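Local coordinates for protein putative O-methyltransferase (Klebsiella pneumoniae subsp. pneumoniae, PDB 3TFW) that probably transfers a methyl group from S-adenosylmethionine to an oxygen atom of its substrate, at residues Lys65-Ile70 and Phe137-Ile142; Leu165-Asn170 and Phe219-Val224. One frame throughout, in Å; residues are numbered along the deposited sequence.

Interaction 1. Residues Lys65-Ile70 and Phe137-Ile142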
loop_
_atom_site.group_PDB
_atom_site.type_symbol
_atom_site.label_atom_id
_atom_site.label_comp_id
_atom_site.label_asym_id
_atom_site.label_seq_id
_atom_site.Cartn_x
_atom_site.Cartn_y
_atom_site.Cartn_z
ATOM N N LYS A 65 3.597 0.354 18.336
ATOM C CA LYS A 65 4.415 -0.086 19.461
ATOM C C LYS A 65 4.167 -1.566 19.723
ATOM O O LYS A 65 4.947 -2.210 20.428
ATOM C CB LYS A 65 4.097 0.715 20.741
ATOM C CG LYS A 65 4.486 2.184 20.687
ATOM C CD LYS A 65 4.678 2.749 22.093
ATOM C CE LYS A 65 5.205 4.179 22.047
ATOM N NZ LYS A 65 5.229 4.782 23.419
ATOM N N ARG A 66 3.070 -2.093 19.169
ATOM C CA ARG A 66 2.687 -3.489 19.345
ATOM C C ARG A 66 2.316 -4.073 17.993
ATOM O O ARG A 66 1.419 -3.579 17.327
ATOM C CB ARG A 66 1.515 -3.635 20.326
ATOM C CG ARG A 66 1.881 -3.249 21.763
ATOM C CD ARG A 66 0.703 -3.189 22.711
ATOM N NE ARG A 66 1.201 -2.907 24.058
ATOM C CZ ARG A 66 1.631 -3.837 24.915
ATOM N NH1 ARG A 66 1.581 -5.120 24.592
ATOM N NH2 ARG A 66 2.087 -3.479 26.112
ATOM N N ILE A 67 3.041 -5.105 17.587
ATOM C CA ILE A 67 2.798 -5.763 16.302
ATOM C C ILE A 67 2.554 -7.251 16.536
ATOM O O ILE A 67 3.234 -7.876 17.357
ATOM C CB ILE A 67 3.988 -5.563 15.321
ATOM C CG1 ILE A 67 4.225 -4.063 15.071
ATOM C CG2 ILE A 67 3.721 -6.304 13.980
ATOM C CD1 ILE A 67 5.513 -3.739 14.278
ATOM N N LEU A 68 1.582 -7.809 15.809
ATOM C CA LEU A 68 1.376 -9.255 15.766
ATOM C C LEU A 68 1.642 -9.780 14.354
ATOM O O LEU A 68 1.099 -9.263 13.380
ATOM C CB LEU A 68 -0.052 -9.617 16.203
ATOM C CG LEU A 68 -0.538 -11.072 16.015
ATOM C CD1 LEU A 68 0.292 -12.075 16.827
ATOM C CD2 LEU A 68 -2.025 -11.212 16.395
ATOM N N GLU A 69 2.471 -10.809 14.252
ATOM C CA GLU A 69 2.727 -11.454 12.970
ATOM C C GLU A 69 2.357 -12.935 13.048
ATOM O O GLU A 69 2.867 -13.668 13.887
ATOM C CB GLU A 69 4.200 -11.313 12.591
ATOM C CG GLU A 69 4.573 -12.015 11.295
ATOM C CD GLU A 69 6.054 -11.929 10.976
ATOM O OE1 GLU A 69 6.884 -12.004 11.908
ATOM O OE2 GLU A 69 6.383 -11.815 9.781
ATOM N N ILE A 70 1.486 -13.378 12.151
ATOM C CA ILE A 70 1.110 -14.781 12.097
ATOM C C ILE A 70 1.832 -15.457 10.913
ATOM O O ILE A 70 1.468 -15.263 9.754
ATOM C CB ILE A 70 -0.435 -14.962 12.061
ATOM C CG1 ILE A 70 -1.078 -14.215 13.242
ATOM C CG2 ILE A 70 -0.801 -16.461 12.066
ATOM C CD1 ILE A 70 -2.619 -14.233 13.281
ATOM N N PHE A 137 -3.093 -4.857 19.503
ATOM C CA PHE A 137 -1.954 -4.609 18.619
ATOM C C PHE A 137 -2.274 -3.456 17.662
ATOM O O PHE A 137 -3.430 -3.240 17.301
ATOM C CB PHE A 137 -1.611 -5.857 17.806
ATOM C CG PHE A 137 -1.148 -7.012 18.641
ATOM C CD1 PHE A 137 0.195 -7.149 18.982
ATOM C CD2 PHE A 137 -2.052 -7.978 19.061
ATOM C CE1 PHE A 137 0.631 -8.235 19.756
ATOM C CE2 PHE A 137 -1.628 -9.056 19.834
ATOM C CZ PHE A 137 -0.288 -9.180 20.182
ATOM N N ASP A 138 -1.240 -2.740 17.232
ATOM C CA ASP A 138 -1.409 -1.588 16.335
ATOM C C ASP A 138 -1.370 -1.992 14.872
ATOM O O ASP A 138 -1.951 -1.322 13.991
ATOM C CB ASP A 138 -0.308 -0.569 16.604
ATOM C CG ASP A 138 -0.304 -0.093 18.033
ATOM O OD1 ASP A 138 -1.384 0.288 18.518
ATOM O OD2 ASP A 138 0.770 -0.134 18.681
ATOM N N LEU A 139 -0.647 -3.071 14.617
ATOM C CA LEU A 139 -0.491 -3.601 13.279
ATOM C C LEU A 139 -0.465 -5.121 13.362
ATOM O O LEU A 139 0.221 -5.707 14.223
ATOM C CB LEU A 139 0.804 -3.063 12.646
ATOM C CG LEU A 139 1.179 -3.723 11.312
ATOM C CD1 LEU A 139 0.218 -3.223 10.273
ATOM C CD2 LEU A 139 2.601 -3.414 10.907
ATOM N N ILE A 140 -1.234 -5.763 12.486
ATOM C CA ILE A 140 -1.361 -7.213 12.505
ATOM C C ILE A 140 -1.124 -7.730 11.091
ATOM O O ILE A 140 -1.793 -7.301 10.141
ATOM C CB ILE A 140 -2.733 -7.684 13.032
ATOM C CG1 ILE A 140 -2.978 -7.161 14.462
ATOM C CG2 ILE A 140 -2.824 -9.222 12.991
ATOM C CD1 ILE A 140 -4.405 -7.390 14.992
ATOM N N PHE A 141 -0.155 -8.631 10.958
ATOM C CA PHE A 141 0.215 -9.185 9.660
ATOM C C PHE A 141 -0.121 -10.664 9.610
ATOM O O PHE A 141 0.373 -11.453 10.418
ATOM C CB PHE A 141 1.709 -8.941 9.404
ATOM C CG PHE A 141 2.166 -9.351 8.044
ATOM C CD1 PHE A 141 1.903 -8.546 6.940
ATOM C CD2 PHE A 141 2.848 -10.549 7.854
ATOM C CE1 PHE A 141 2.330 -8.929 5.668
ATOM C CE2 PHE A 141 3.273 -10.933 6.577
ATOM C CZ PHE A 141 3.012 -10.122 5.495
ATOM N N ILE A 142 -0.972 -11.045 8.660
ATOM C CA ILE A 142 -1.421 -12.423 8.556
ATOM C C ILE A 142 -0.882 -13.091 7.292
ATOM O O ILE A 142 -1.220 -12.684 6.178
ATOM C CB ILE A 142 -2.965 -12.528 8.605
ATOM C CG1 ILE A 142 -3.509 -11.816 9.857
ATOM C CG2 ILE A 142 -3.414 -13.997 8.571
ATOM C CD1 ILE A 142 -5.024 -11.719 9.902
#

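Interaction 2. Residues Leu165-Asn170 and Phe219-Val224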
loop_
_atom_site.group_PDB
_atom_site.type_symbol
_atom_site.label_atom_id
_atom_site.label_comp_id
_atom_site.label_asym_id
_atom_site.label_seq_id
_atom_site.Cartn_x
_atom_site.Cartn_y
_atom_site.Cartn_z
ATOM N N LEU A 165 -4.241 -1.609 11.915
ATOM C CA LEU A 165 -4.176 -2.031 10.532
ATOM C C LEU A 165 -3.939 -3.531 10.475
ATOM O O LEU A 165 -3.001 -4.044 11.098
ATOM C CB LEU A 165 -3.058 -1.272 9.816
ATOM C CG LEU A 165 -3.035 -1.331 8.291
ATOM C CD1 LEU A 165 -4.258 -0.623 7.695
ATOM C CD2 LEU A 165 -1.758 -0.663 7.815
ATOM N N ILE A 166 -4.790 -4.229 9.726
ATOM C CA ILE A 166 -4.658 -5.657 9.524
ATOM C C ILE A 166 -4.250 -5.922 8.068
ATOM O O ILE A 166 -4.924 -5.472 7.137
ATOM C CB ILE A 166 -5.988 -6.384 9.846
ATOM C CG1 ILE A 166 -6.441 -6.062 11.284
ATOM C CG2 ILE A 166 -5.851 -7.904 9.628
ATOM C CD1 ILE A 166 -7.831 -6.595 11.662
ATOM N N ILE A 167 -3.148 -6.639 7.876
ATOM C CA ILE A 167 -2.680 -6.977 6.522
ATOM C C ILE A 167 -2.785 -8.477 6.309
ATOM O O ILE A 167 -2.309 -9.259 7.151
ATOM C CB ILE A 167 -1.202 -6.550 6.306
ATOM C CG1 ILE A 167 -1.002 -5.086 6.684
ATOM C CG2 ILE A 167 -0.755 -6.831 4.863
ATOM C CD1 ILE A 167 0.387 -4.797 7.229
ATOM N N GLY A 168 -3.407 -8.884 5.196
ATOM C CA GLY A 168 -3.474 -10.296 4.824
ATOM C C GLY A 168 -2.719 -10.552 3.529
ATOM O O GLY A 168 -3.148 -10.089 2.469
ATOM N N ASP A 169 -1.606 -11.280 3.602
ATOM C CA ASP A 169 -0.755 -11.481 2.404
ATOM C C ASP A 169 -1.138 -12.752 1.653
ATOM O O ASP A 169 -1.738 -13.680 2.222
ATOM C CB ASP A 169 0.744 -11.506 2.766
ATOM C CG ASP A 169 1.655 -10.925 1.658
ATOM O OD1 ASP A 169 1.174 -10.427 0.612
ATOM O OD2 ASP A 169 2.895 -10.967 1.840
ATOM N N ASN A 170 -0.810 -12.775 0.357
ATOM C CA ASN A 170 -0.935 -13.977 -0.466
ATOM C C ASN A 170 -2.369 -14.472 -0.639
ATOM O O ASN A 170 -2.666 -15.651 -0.413
ATOM C CB ASN A 170 -0.011 -15.083 0.079
ATOM C CG ASN A 170 1.421 -14.607 0.241
ATOM O OD1 ASN A 170 1.944 -14.542 1.353
ATOM N ND2 ASN A 170 2.055 -14.236 -0.869
ATOM N N PHE A 219 -2.623 -8.699 -1.757
ATOM C CA PHE A 219 -2.787 -8.582 -0.316
ATOM C C PHE A 219 -4.020 -7.748 0.047
ATOM O O PHE A 219 -4.471 -6.916 -0.737
ATOM C CB PHE A 219 -1.518 -7.999 0.325
ATOM C CG PHE A 219 -1.258 -6.543 -0.006
ATOM C CD1 PHE A 219 -1.701 -5.528 0.845
ATOM C CD2 PHE A 219 -0.541 -6.186 -1.147
ATOM C CE1 PHE A 219 -1.459 -4.179 0.545
ATOM C CE2 PHE A 219 -0.291 -4.837 -1.453
ATOM C CZ PHE A 219 -0.744 -3.840 -0.617
ATOM N N THR A 220 -4.559 -7.989 1.234
ATOM C CA THR A 220 -5.624 -7.144 1.768
ATOM C C THR A 220 -5.070 -6.183 2.804
ATOM O O THR A 220 -4.050 -6.454 3.449
ATOM C CB THR A 220 -6.753 -7.981 2.390
ATOM O OG1 THR A 220 -6.240 -8.760 3.481
ATOM C CG2 THR A 220 -7.345 -8.909 1.354
ATOM N N LEU A 221 -5.756 -5.055 2.955
ATOM C CA LEU A 221 -5.402 -4.052 3.935
ATOM C C LEU A 221 -6.718 -3.594 4.536
ATOM O O LEU A 221 -7.627 -3.208 3.790
ATOM C CB LEU A 221 -4.703 -2.903 3.226
ATOM C CG LEU A 221 -3.779 -1.941 3.971
ATOM C CD1 LEU A 221 -2.658 -2.666 4.685
ATOM C CD2 LEU A 221 -3.181 -0.976 2.940
ATOM N N ALA A 222 -6.840 -3.669 5.866
ATOM C CA ALA A 222 -8.101 -3.328 6.538
ATOM C C ALA A 222 -7.812 -2.434 7.738
ATOM O O ALA A 222 -6.886 -2.709 8.509
ATOM C CB ALA A 222 -8.849 -4.600 6.981
ATOM N N TRP A 223 -8.585 -1.359 7.856
ATOM C CA TRP A 223 -8.507 -0.419 8.971
ATOM C C TRP A 223 -9.644 -0.777 9.924
ATOM O O TRP A 223 -10.774 -0.992 9.484
ATOM C CB TRP A 223 -8.663 1.017 8.427
ATOM C CG TRP A 223 -8.934 2.110 9.442
ATOM C CD1 TRP A 223 -10.132 2.395 10.050
ATOM C CD2 TRP A 223 -7.997 3.077 9.936
ATOM N NE1 TRP A 223 -9.995 3.469 10.893
ATOM C CE2 TRP A 223 -8.697 3.911 10.842
ATOM C CE3 TRP A 223 -6.635 3.319 9.705
ATOM C CZ2 TRP A 223 -8.083 4.967 11.513
ATOM C CZ3 TRP A 223 -6.023 4.370 10.376
ATOM C CH2 TRP A 223 -6.746 5.177 11.273
ATOM N N VAL A 224 -9.338 -0.845 11.220
ATOM C CA VAL A 224 -10.335 -1.163 12.233
ATOM C C VAL A 224 -11.063 0.120 12.658
ATOM O O VAL A 224 -10.443 1.094 13.088
ATOM C CB VAL A 224 -9.724 -1.902 13.455
ATOM C CG1 VAL A 224 -10.785 -2.164 14.530
ATOM C CG2 VAL A 224 -9.078 -3.223 13.010
HETATM O O HOH W 1 -6.664 -7.141 5.700
#

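Interaction 1. Residues Lys65-Ile70 and Phe137-Ile142
Phe-137 holds CG beside its own backbone N (chi1 -64°), which lays its ring against Leu-68 CB. Leu-68 has CG opposite its N (chi1 171°), and this sends its branch to Ile-140. The strands 66-70 and 139-142 run parallel here, side by side, in the central sheet of a Rossmann-like methyltransferase fold. Leu-68 CB sits over the middle of one ring face, 3.6 Å from the Phe-137 centroid, a CH-pi contact. The Arg-66 carbonyl carbon and the Ile-67 N lie at the edge of the same ring, near its plane. Leu-68 CD2 meets Ile-140 CG2 at 4.0 Å. Ile-70 and Ile-142 continue this face, which helix 149-158 covers through Tyr-152 and Ala-156. The other face carries Ile-67, Glu-69, Leu-139 and Phe-141. Glu-69 CG lies at the edge of the Phe-141 ring, and the two side chains run alongside each other. The carboxylate of Glu-69 looks elsewhere, with OE1 bonded to the hydroxyls of Thr-78 and Thr-93. Between the strands, Leu-68 N bonds to Leu-139 O, and Leu-68 O accepts from Phe-141 N at 2.8 Å. Ile-70 N meets Phe-141 O almost straight, at 175°. At the start of the pair the Asp-138 side chain adds to the backbone bonds. Arg-66 O takes the Asp-138 N at 2.8 Å and only a weak bond from Leu-139 N. Asp-138 returns the link through its carboxylate, while OD1 forms a salt bridge with Arg-161. OD2 is gripped by two backbone N-H groups that come from opposite faces of the carboxylate, both on its anti side: Lys-65 N at 2.9 Å and Arg-66 N at 3.1 Å.

Interaction 2. Residues Leu165-Asn170 and Phe219-Val224
Phe-219 CB packs against Asp-169 OD1 at 3.6 Å, at one end of an antiparallel strand pair. Strand 217-224 runs against strand 165-169 in the mixed sheet of the methyltransferase fold. It is the strand that reverses direction beside the parallel part of the sheet. The Phe-219 ring touches Ile-167 CG2 through CD1 and meets the Phe-54 ring of helix 49-62.

Thr-220 follows in a hydrogen-bonded pair with Gly-168. Its N gives a 2.8 Å bond to Gly-168 O. Its own O takes Gly-168 N from well above the carbonyl plane. The Thr-220 hydroxyl lies between backbone N and carbonyl carbon (chi1 61°), which turns OG1 back over Gly-168, 3.4 Å from its CA. A water spans the gap from OG1 to Ile-166 O, so that oxygen has a second donor besides Ala-222 N.

Leu-221 points to the opposite face. Its CD1 lies 3.5 Å from Ile-167 CG1, the two side chains running the same way, and 3.8 Å from Leu-165 CD2. Phe-54 of the second subunit packs on Leu-221.

Ala-222 pairs with Ile-166 by two bonds, both in the carbonyl planes. The one from Ile-166 N is nearly straight, at 175°. The Trp-223 indole makes a cation-pi contact with Arg-60 of the second subunit. Val-224 CG2 touches Ile-166 CD1 at 3.8 Å.

Interaction 1 and interaction 2 lie in one sheet, their centres about 11 Å apart. Strands 139-142 and 165-169 are neighbours, so four strands run side by side: 66-70, 139-142, 165-169, then 217-224. The seam between the contacts has probable hydrogen bonds of 2.7 Å from Ile-142 N to Ile-167 O and from Ile-167 N to Ile-140 O. Leu-139 CD1 also packs on Ile-167 CD1 at 3.4 Å. Interaction 1 is parallel and touches no other chain of the assembly, while interaction 2 is antiparallel and reaches the second subunit. In related methyltransferases the cofactor lies across the C-terminal ends of the parallel strands, so here it would probably lie near Ile-70 and Ile-142.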